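Local coordinates for increased recombination centers protein 6 (Saccharomyces cerevisiae, PDB 3UC9) that serves as a clathrin coat accessory factor related to small G proteins and is involved in gross chromosomal rearrangements and telomere healing, at residues I57-D62 and D75-S80. Numbering follows the deposited sequence.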
loop_
_atom_site.group_PDB
_atom_site.type_symbol
_atom_site.label_atom_id
_atom_site.label_comp_id
_atom_site.label_asym_id
_atom_site.label_seq_id
_atom_site.Cartn_x
_atom_site.Cartn_y
_atom_site.Cartn_z
ATOM N N ILE A 57 -5.809 0.646 15.179
ATOM C CA ILE A 57 -6.210 -0.495 14.341
ATOM C C ILE A 57 -7.742 -0.617 14.262
ATOM O O ILE A 57 -8.389 -0.833 15.279
ATOM C CB ILE A 57 -5.654 -1.833 14.907
ATOM C CG1 ILE A 57 -4.118 -1.831 14.957
ATOM C CG2 ILE A 57 -6.123 -3.006 14.065
ATOM C CD1 ILE A 57 -3.537 -3.090 15.582
ATOM N N SER A 58 -8.302 -0.481 13.058
ATOM C CA SER A 58 -9.752 -0.464 12.857
ATOM C C SER A 58 -10.178 -0.689 11.389
ATOM O O SER A 58 -9.347 -0.760 10.479
ATOM C CB SER A 58 -10.366 0.840 13.412
ATOM O OG SER A 58 -9.693 2.014 12.972
ATOM N N ILE A 59 -11.489 -0.832 11.195
ATOM C CA ILE A 59 -12.099 -0.984 9.881
ATOM C C ILE A 59 -12.944 0.253 9.599
ATOM O O ILE A 59 -13.951 0.502 10.284
ATOM C CB ILE A 59 -13.028 -2.222 9.828
ATOM C CG1 ILE A 59 -12.302 -3.491 10.283
ATOM C CG2 ILE A 59 -13.602 -2.403 8.440
ATOM C CD1 ILE A 59 -11.072 -3.815 9.508
ATOM N N VAL A 60 -12.535 1.030 8.600
ATOM C CA VAL A 60 -13.242 2.246 8.229
ATOM C C VAL A 60 -13.933 2.043 6.879
ATOM O O VAL A 60 -13.287 2.071 5.837
ATOM C CB VAL A 60 -12.286 3.448 8.180
ATOM C CG1 VAL A 60 -13.073 4.751 8.058
ATOM C CG2 VAL A 60 -11.396 3.466 9.418
ATOM N N LYS A 61 -15.253 1.853 6.905
ATOM C CA LYS A 61 -15.989 1.442 5.705
ATOM C C LYS A 61 -16.542 2.599 4.889
ATOM O O LYS A 61 -16.791 3.677 5.423
ATOM C CB LYS A 61 -17.142 0.506 6.085
ATOM C CG LYS A 61 -16.694 -0.813 6.688
ATOM C CD LYS A 61 -17.874 -1.767 6.786
ATOM C CE LYS A 61 -17.469 -3.105 7.377
ATOM N NZ LYS A 61 -18.609 -4.056 7.421
ATOM N N ASP A 62 -16.737 2.345 3.595
ATOM C CA ASP A 62 -17.427 3.260 2.672
ATOM C C ASP A 62 -16.781 4.645 2.615
ATOM O O ASP A 62 -17.455 5.685 2.691
ATOM C CB ASP A 62 -18.917 3.355 3.012
ATOM C CG ASP A 62 -19.782 3.751 1.805
ATOM O OD1 ASP A 62 -19.336 3.577 0.649
ATOM O OD2 ASP A 62 -20.928 4.213 2.016
ATOM N N ASP A 75 -13.067 0.359 1.409
ATOM C CA ASP A 75 -12.922 0.141 2.842
ATOM C C ASP A 75 -11.434 0.216 3.207
ATOM O O ASP A 75 -10.597 -0.352 2.515
ATOM C CB ASP A 75 -13.467 -1.230 3.223
ATOM C CG ASP A 75 -14.975 -1.349 3.052
ATOM O OD1 ASP A 75 -15.666 -0.317 2.888
ATOM O OD2 ASP A 75 -15.477 -2.497 3.108
ATOM N N LEU A 76 -11.132 0.902 4.304
ATOM C CA LEU A 76 -9.792 1.016 4.829
ATOM C C LEU A 76 -9.655 0.038 5.993
ATOM O O LEU A 76 -10.439 0.076 6.948
ATOM C CB LEU A 76 -9.543 2.456 5.290
ATOM C CG LEU A 76 -8.133 2.936 5.598
ATOM C CD1 LEU A 76 -7.283 2.953 4.327
ATOM C CD2 LEU A 76 -8.187 4.319 6.210
ATOM N N TYR A 77 -8.686 -0.862 5.878
ATOM C CA TYR A 77 -8.304 -1.753 6.965
ATOM C C TYR A 77 -6.977 -1.266 7.541
ATOM O O TYR A 77 -5.968 -1.192 6.831
ATOM C CB TYR A 77 -8.130 -3.186 6.452
ATOM C CG TYR A 77 -9.374 -3.887 5.927
ATOM C CD1 TYR A 77 -10.659 -3.363 6.097
ATOM C CD2 TYR A 77 -9.261 -5.126 5.298
ATOM C CE1 TYR A 77 -11.780 -4.041 5.615
ATOM C CE2 TYR A 77 -10.377 -5.812 4.834
ATOM C CZ TYR A 77 -11.627 -5.273 4.996
ATOM O OH TYR A 77 -12.722 -5.974 4.535
ATOM N N ILE A 78 -6.971 -0.908 8.818
ATOM C CA ILE A 78 -5.773 -0.403 9.478
ATOM C C ILE A 78 -5.297 -1.487 10.439
ATOM O O ILE A 78 -6.074 -1.980 11.262
ATOM C CB ILE A 78 -6.047 0.900 10.233
ATOM C CG1 ILE A 78 -6.679 1.939 9.295
ATOM C CG2 ILE A 78 -4.743 1.449 10.844
ATOM C CD1 ILE A 78 -7.406 3.041 10.017
ATOM N N ASP A 79 -4.040 -1.894 10.296
ATOM C CA ASP A 79 -3.487 -2.958 11.116
ATOM C C ASP A 79 -2.076 -2.587 11.573
ATOM O O ASP A 79 -1.458 -1.632 11.069
ATOM C CB ASP A 79 -3.458 -4.280 10.337
ATOM C CG ASP A 79 -3.520 -5.519 11.235
ATOM O OD1 ASP A 79 -3.539 -5.404 12.482
ATOM O OD2 ASP A 79 -3.542 -6.638 10.675
ATOM N N SER A 80 -1.599 -3.346 12.550
ATOM C CA SER A 80 -0.269 -3.173 13.113
ATOM C C SER A 80 0.304 -4.540 13.414
ATOM O O SER A 80 -0.436 -5.515 13.566
ATOM C CB SER A 80 -0.343 -2.360 14.405
ATOM O OG SER A 80 0.945 -1.999 14.860
#
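Val60 and Leu76 form an antiparallel hydrogen-bonded pair, Val60 N giving to Leu76 O at 2.8 Å and Leu76 N to Val60 O at 2.9 Å, in strand segments 59-61 and 75-80 that run at 172° to each other. Two residues along, Ile78 N reaches Ser58 O in an almost straight bond (2.9 Å), while the return bond from Ser58 N to Ile78 O is weak. Ile59 and Tyr77, the non-hydrogen-bonded pair, put their side chains on one face: a chi2 of -57° brings Ile59 CD1 obliquely to within 3.5 Å of Tyr77 CD1, and Ile59 CG2 lies by CE1 of the same ring. Val60, Leu76 and Ile78 lie on the other face, where Val60 CG2 touches Ile78 CD1 at 4.1 Å; Leu76 and Ile78 continue onto Leu46 of helix 39-50. At one end Asp75 swings its carboxylate across to the partner strand, and OD1 takes the N-H of Asp62 at 3.0 Å, nearly in line with its C-O bond, while CB and CG of Lys61 pass beside it. The other oxygen, OD2, makes a salt bridge to Lys29, so the carboxylate links edge strand 59-66 to strand 29-35, whose first residue is Lys29. At the opposite end Ile57 CD1 packs tightly on Ser80 CB. These contacts belong to the beta hairpin of strands 59-66 and 71-81, which places 59-66, the one antiparallel strand, at the edge of an otherwise parallel sheet with strand order 2-3-1-4-5-6, the arrangement of small G proteins.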